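Local coordinates for ribosomal-protein-alanine acetyltransferase (Escherichia coli O157:H7, PDB 5ISV) that probably acetylates the N-terminal alanine of ribosomal protein bS18, using acetyl-CoA as the acetyl donor, at residues H17-A22 / A52-T57; V104-A109 / G135-I140. All coordinates share one frame; numbering follows the deposited sequence.

Interaction 1: residues H17-A22 / A52-T57; sequences HIEQRA and AAFAIT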
loop_
_atom_site.group_PDB
_atom_site.type_symbol
_atom_site.label_atom_id
_atom_site.label_comp_id
_atom_site.label_asym_id
_atom_site.label_seq_id
_atom_site.Cartn_x
_atom_site.Cartn_y
_atom_site.Cartn_z
ATOM N N HIS A 17 -5.995 -13.362 -7.335
ATOM C CA HIS A 17 -6.396 -13.289 -8.736
ATOM C C HIS A 17 -6.010 -11.914 -9.360
ATOM O O HIS A 17 -5.484 -11.847 -10.461
ATOM C CB HIS A 17 -7.923 -13.601 -8.818
ATOM C CG HIS A 17 -8.520 -13.528 -10.202
ATOM N ND1 HIS A 17 -8.323 -14.502 -11.155
ATOM C CD2 HIS A 17 -9.299 -12.584 -10.786
ATOM C CE1 HIS A 17 -8.994 -14.189 -12.251
ATOM N NE2 HIS A 17 -9.578 -13.018 -12.060
ATOM N N ILE A 18 -6.233 -10.835 -8.622
ATOM C CA ILE A 18 -5.784 -9.496 -9.057
ATOM C C ILE A 18 -4.260 -9.421 -9.209
ATOM O O ILE A 18 -3.742 -8.941 -10.199
ATOM C CB ILE A 18 -6.314 -8.413 -8.099
ATOM C CG1 ILE A 18 -7.848 -8.309 -8.247
ATOM C CG2 ILE A 18 -5.666 -7.063 -8.357
ATOM C CD1 ILE A 18 -8.538 -7.390 -7.290
ATOM N N GLU A 19 -3.577 -9.937 -8.207
ATOM C CA GLU A 19 -2.116 -9.927 -8.225
ATOM C C GLU A 19 -1.530 -10.615 -9.505
ATOM O O GLU A 19 -0.586 -10.072 -10.112
ATOM C CB GLU A 19 -1.640 -10.598 -6.948
ATOM C CG GLU A 19 -0.127 -10.724 -6.816
ATOM C CD GLU A 19 0.550 -9.450 -6.364
ATOM O OE1 GLU A 19 -0.133 -8.494 -5.993
ATOM O OE2 GLU A 19 1.799 -9.397 -6.385
ATOM N N GLN A 20 -2.110 -11.750 -9.931
ATOM C CA GLN A 20 -1.691 -12.433 -11.179
ATOM C C GLN A 20 -1.886 -11.632 -12.447
ATOM O O GLN A 20 -1.134 -11.750 -13.415
ATOM C CB GLN A 20 -2.472 -13.747 -11.366
ATOM C CG GLN A 20 -2.357 -14.745 -10.257
ATOM C CD GLN A 20 -0.980 -14.803 -9.633
ATOM O OE1 GLN A 20 0.021 -15.125 -10.296
ATOM N NE2 GLN A 20 -0.912 -14.431 -8.360
ATOM N N ARG A 21 -2.940 -10.842 -12.447
ATOM C CA ARG A 21 -3.297 -10.050 -13.588
ATOM C C ARG A 21 -2.511 -8.754 -13.590
ATOM O O ARG A 21 -2.155 -8.275 -14.654
ATOM C CB ARG A 21 -4.817 -9.818 -13.544
ATOM C CG ARG A 21 -5.632 -11.088 -13.803
ATOM C CD ARG A 21 -7.106 -10.926 -13.423
ATOM N NE ARG A 21 -7.657 -9.706 -13.974
ATOM C CZ ARG A 21 -8.038 -9.533 -15.236
ATOM N NH1 ARG A 21 -7.915 -10.508 -16.127
ATOM N NH2 ARG A 21 -8.511 -8.340 -15.596
ATOM N N ALA A 22 -2.234 -8.205 -12.398
ATOM C CA ALA A 22 -1.646 -6.868 -12.254
ATOM C C ALA A 22 -0.118 -6.786 -12.186
ATOM O O ALA A 22 0.495 -5.846 -12.680
ATOM C CB ALA A 22 -2.235 -6.196 -11.032
ATOM N N ALA A 52 -11.748 -4.852 -7.145
ATOM C CA ALA A 52 -10.993 -4.139 -8.150
ATOM C C ALA A 52 -9.554 -3.765 -7.728
ATOM O O ALA A 52 -8.685 -3.576 -8.576
ATOM C CB ALA A 52 -11.768 -2.903 -8.565
ATOM N N ALA A 53 -9.329 -3.648 -6.425
ATOM C CA ALA A 53 -7.990 -3.295 -5.904
ATOM C C ALA A 53 -7.885 -3.764 -4.456
ATOM O O ALA A 53 -8.873 -3.972 -3.772
ATOM C CB ALA A 53 -7.780 -1.794 -6.021
ATOM N N PHE A 54 -6.633 -3.917 -3.990
ATOM C CA PHE A 54 -6.408 -4.220 -2.574
ATOM C C PHE A 54 -5.093 -3.552 -2.122
ATOM O O PHE A 54 -4.278 -3.211 -2.954
ATOM C CB PHE A 54 -6.279 -5.747 -2.333
ATOM C CG PHE A 54 -5.093 -6.368 -2.998
ATOM C CD1 PHE A 54 -3.826 -6.330 -2.375
ATOM C CD2 PHE A 54 -5.169 -6.955 -4.236
ATOM C CE1 PHE A 54 -2.753 -6.839 -3.021
ATOM C CE2 PHE A 54 -4.083 -7.488 -4.868
ATOM C CZ PHE A 54 -2.850 -7.431 -4.250
ATOM N N ALA A 55 -5.021 -3.381 -0.803
ATOM C CA ALA A 55 -3.790 -2.817 -0.171
ATOM C C ALA A 55 -3.538 -3.600 1.102
ATOM O O ALA A 55 -4.377 -3.734 1.958
ATOM C CB ALA A 55 -3.982 -1.361 0.129
ATOM N N ILE A 56 -2.282 -4.049 1.238
ATOM C CA ILE A 56 -1.833 -4.884 2.386
ATOM C C ILE A 56 -0.845 -4.022 3.185
ATOM O O ILE A 56 0.213 -3.638 2.657
ATOM C CB ILE A 56 -1.135 -6.127 1.866
ATOM C CG1 ILE A 56 -1.898 -6.931 0.851
ATOM C CG2 ILE A 56 -0.665 -7.028 3.030
ATOM C CD1 ILE A 56 -3.194 -7.463 1.351
ATOM N N THR A 57 -1.182 -3.780 4.452
ATOM C CA THR A 57 -0.388 -2.872 5.286
ATOM C C THR A 57 -0.198 -3.476 6.658
ATOM O O THR A 57 -1.156 -3.915 7.275
ATOM C CB THR A 57 -1.092 -1.507 5.447
ATOM O OG1 THR A 57 -1.307 -0.931 4.158
ATOM C CG2 THR A 57 -0.282 -0.499 6.292
#

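Interaction 2: residues V104-A109 / G135-I140; sequences VRASNA and GREDAI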
loop_
_atom_site.group_PDB
_atom_site.type_symbol
_atom_site.label_atom_id
_atom_site.label_comp_id
_atom_site.label_asym_id
_atom_site.label_seq_id
_atom_site.Cartn_x
_atom_site.Cartn_y
_atom_site.Cartn_z
ATOM N N VAL A 104 9.044 1.140 -3.757
ATOM C CA VAL A 104 8.595 1.139 -5.140
ATOM C C VAL A 104 9.779 0.968 -6.074
ATOM O O VAL A 104 10.842 1.550 -5.871
ATOM C CB VAL A 104 7.759 2.431 -5.448
ATOM C CG1 VAL A 104 8.513 3.693 -5.124
ATOM C CG2 VAL A 104 7.279 2.486 -6.894
ATOM N N ARG A 105 9.634 0.138 -7.091
ATOM C CA ARG A 105 10.605 0.020 -8.170
ATOM C C ARG A 105 10.896 1.365 -8.800
ATOM O O ARG A 105 9.966 2.098 -9.156
ATOM C CB ARG A 105 10.086 -0.971 -9.217
ATOM C CG ARG A 105 10.208 -2.386 -8.748
ATOM C CD ARG A 105 9.334 -3.356 -9.508
ATOM N NE ARG A 105 9.579 -4.732 -9.136
ATOM C CZ ARG A 105 10.527 -5.512 -9.657
ATOM N NH1 ARG A 105 11.344 -5.058 -10.601
ATOM N NH2 ARG A 105 10.665 -6.760 -9.218
ATOM N N ALA A 106 12.170 1.703 -8.973
ATOM C CA ALA A 106 12.555 3.026 -9.484
ATOM C C ALA A 106 11.990 3.352 -10.880
ATOM O O ALA A 106 11.835 4.516 -11.229
ATOM C CB ALA A 106 14.059 3.133 -9.504
ATOM N N SER A 107 11.722 2.316 -11.680
ATOM C CA SER A 107 11.222 2.536 -13.042
ATOM C C SER A 107 9.749 2.927 -13.070
ATOM O O SER A 107 9.265 3.339 -14.128
ATOM C CB SER A 107 11.398 1.295 -13.892
ATOM O OG SER A 107 10.731 0.186 -13.319
ATOM N N ASN A 108 9.038 2.809 -11.950
ATOM C CA ASN A 108 7.620 3.165 -11.921
ATOM C C ASN A 108 7.471 4.654 -11.628
ATOM O O ASN A 108 7.003 5.070 -10.558
ATOM C CB ASN A 108 6.836 2.301 -10.933
ATOM C CG ASN A 108 5.345 2.344 -11.175
ATOM O OD1 ASN A 108 4.796 3.301 -11.772
ATOM N ND2 ASN A 108 4.675 1.301 -10.738
ATOM N N ALA A 109 7.821 5.453 -12.636
ATOM C CA ALA A 109 7.785 6.909 -12.513
ATOM C C ALA A 109 6.376 7.450 -12.221
ATOM O O ALA A 109 6.217 8.384 -11.435
ATOM C CB ALA A 109 8.346 7.540 -13.765
ATOM N N GLY A 135 17.947 -7.354 -15.737
ATOM C CA GLY A 135 18.972 -7.523 -14.707
ATOM C C GLY A 135 18.435 -7.127 -13.331
ATOM O O GLY A 135 17.705 -7.899 -12.724
ATOM N N ARG A 136 18.784 -5.928 -12.838
ATOM C CA ARG A 136 18.329 -5.438 -11.515
ATOM C C ARG A 136 17.932 -3.946 -11.549
ATOM O O ARG A 136 18.350 -3.223 -12.440
ATOM C CB ARG A 136 19.393 -5.714 -10.453
ATOM C CG ARG A 136 19.709 -7.210 -10.331
ATOM C CD ARG A 136 20.197 -7.575 -8.968
ATOM N NE ARG A 136 19.162 -7.599 -7.936
ATOM C CZ ARG A 136 18.300 -8.588 -7.690
ATOM N NH1 ARG A 136 17.485 -8.466 -6.653
ATOM N NH2 ARG A 136 18.214 -9.668 -8.464
ATOM N N GLU A 137 17.069 -3.514 -10.630
ATOM C CA GLU A 137 16.707 -2.097 -10.515
ATOM C C GLU A 137 16.590 -1.686 -9.055
ATOM O O GLU A 137 16.371 -2.525 -8.162
ATOM C CB GLU A 137 15.413 -1.760 -11.303
ATOM C CG GLU A 137 14.088 -2.202 -10.693
ATOM C CD GLU A 137 12.879 -1.658 -11.449
ATOM O OE1 GLU A 137 11.909 -2.415 -11.576
ATOM O OE2 GLU A 137 12.899 -0.481 -11.865
ATOM N N ASP A 138 16.743 -0.393 -8.829
ATOM C CA ASP A 138 16.695 0.160 -7.500
ATOM C C ASP A 138 15.278 0.126 -6.939
ATOM O O ASP A 138 14.260 0.162 -7.682
ATOM C CB ASP A 138 17.194 1.600 -7.492
ATOM C CG ASP A 138 18.678 1.757 -7.899
ATOM O OD1 ASP A 138 19.433 0.769 -8.079
ATOM O OD2 ASP A 138 19.065 2.925 -8.085
ATOM N N ALA A 139 15.209 0.064 -5.627
ATOM C CA ALA A 139 14.011 0.330 -4.842
ATOM C C ALA A 139 14.101 1.729 -4.278
ATOM O O ALA A 139 15.177 2.187 -3.892
ATOM C CB ALA A 139 13.903 -0.664 -3.709
ATOM N N ILE A 140 12.986 2.453 -4.295
ATOM C CA ILE A 140 12.899 3.750 -3.643
ATOM C C ILE A 140 12.057 3.515 -2.427
ATOM O O ILE A 140 10.915 3.022 -2.558
ATOM C CB ILE A 140 12.213 4.837 -4.523
ATOM C CG1 ILE A 140 12.828 4.906 -5.923
ATOM C CG2 ILE A 140 12.261 6.184 -3.824
ATOM C CD1 ILE A 140 14.297 5.212 -5.961
#

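Interaction 1: residues H17-A22 / A52-T57
A buried carboxylate oxygen lies against the rim of a phenylalanine ring: OE1 of E19 sits 3.4 Å from CZ of F54, in the plane of the ring, where the slightly positive ring hydrogens make an aromatic edge a tolerable neighbour for a carboxylate. The carboxylate plane is turned 45° from that of the ring. E19 gets there because its chain leaves the helix with CG anti to the backbone N and then bends at chi2 (80°). Its polar end is satisfied outside the two segments: OE1 accepts from ND2 of N68, while OE2 takes bonds from the backbone N of W27 and ND1 of H23. Those partners fix the carboxylate's rotation and would help to keep it ionised despite its burial.

I18 supplies the apolar half of the contact. Its CG2 methyl lies 3.9 Å from CE2 of F54, approaching the ring obliquely, and its CB is almost as near; the isoleucine and the ring run alongside in opposite senses, touching through these two carbons. The other, extended branch carries CD1 to the strand backbone, 3.8 Å from C of A52. There A52 and A53 both face L45 as a classic beta bulge, and their small side chains point away from the helix, leaving the peptide between them to receive the methyl. F54, by contrast, points toward the helix, and its ring also packs edge-to-face with F32.

The axes of segments 17-22 and 52-57 come within 9.2 Å and cross at -103°, nearly perpendicular. Beyond A53, the opposite side of the sheet meets L84 of helix 80-94. This layering of helices over both sides of a mixed sheet belongs to the GNAT acetyltransferase fold.

Interaction 2: residues V104-A109 / G135-I140
E137 lays its carboxylate over the start of the R105 side chain, with OE1 of E137 3.3 Å from CB of R105, and its two oxygens bridge the R105 guanidinium and S107. R105 runs extended from CG to NE and then turns at its last torsion, placing NH1 2.9 Å from OE1 of E137, a salt bridge made in the guanidinium plane through the anti lone pair of the oxygen, with the two flat groups 62° apart. NH1 also donates to the carbonyl of P131. OE2 of E137 accepts from OG of S107 at 2.7 Å on its syn lone pair, and from N of S107 at 3.0 Å, 29° out of the carboxylate plane. Serine suits the place because its hydroxyl, set between the backbone N and carbonyl carbon (chi1 58°), can share one acceptor with its own N-H.

Behind this, an antiparallel ladder pairs V104 with I140 through two backbone bonds, and A106 N continues it to D138 O at 2.9 Å. CG1 of V104 meets CB of I140 at 3.9 Å, while the small A106 lets CD1 of I140 approach its CB. One carboxylate, probably ionised, therefore ties the turn leading to N108, predicted to bind acetyl-CoA, to strand 136-145.

How the interactions relate
Both contacts involve one seven-stranded mixed sheet, but at different strands: interaction 1 sets helix 12-22 on strand 50-60, while interaction 2 pairs the end of strand 99-105 with the beginning of strand 136-145. Strand 63-71 lies between strands 50-60 and 99-105. The centres are 19 Å apart and the nearest atoms about 9 Å, so they do not touch. Both segments of interaction 1 precede those of interaction 2 in the sequence. Between them lie the predicted acetyl-CoA residues I69, A70 and V71 on strand 63-71, and the predicted proton acceptor E103 just precedes 104-109, consistent with the two contacts flanking the catalytic region of the GNAT sheet.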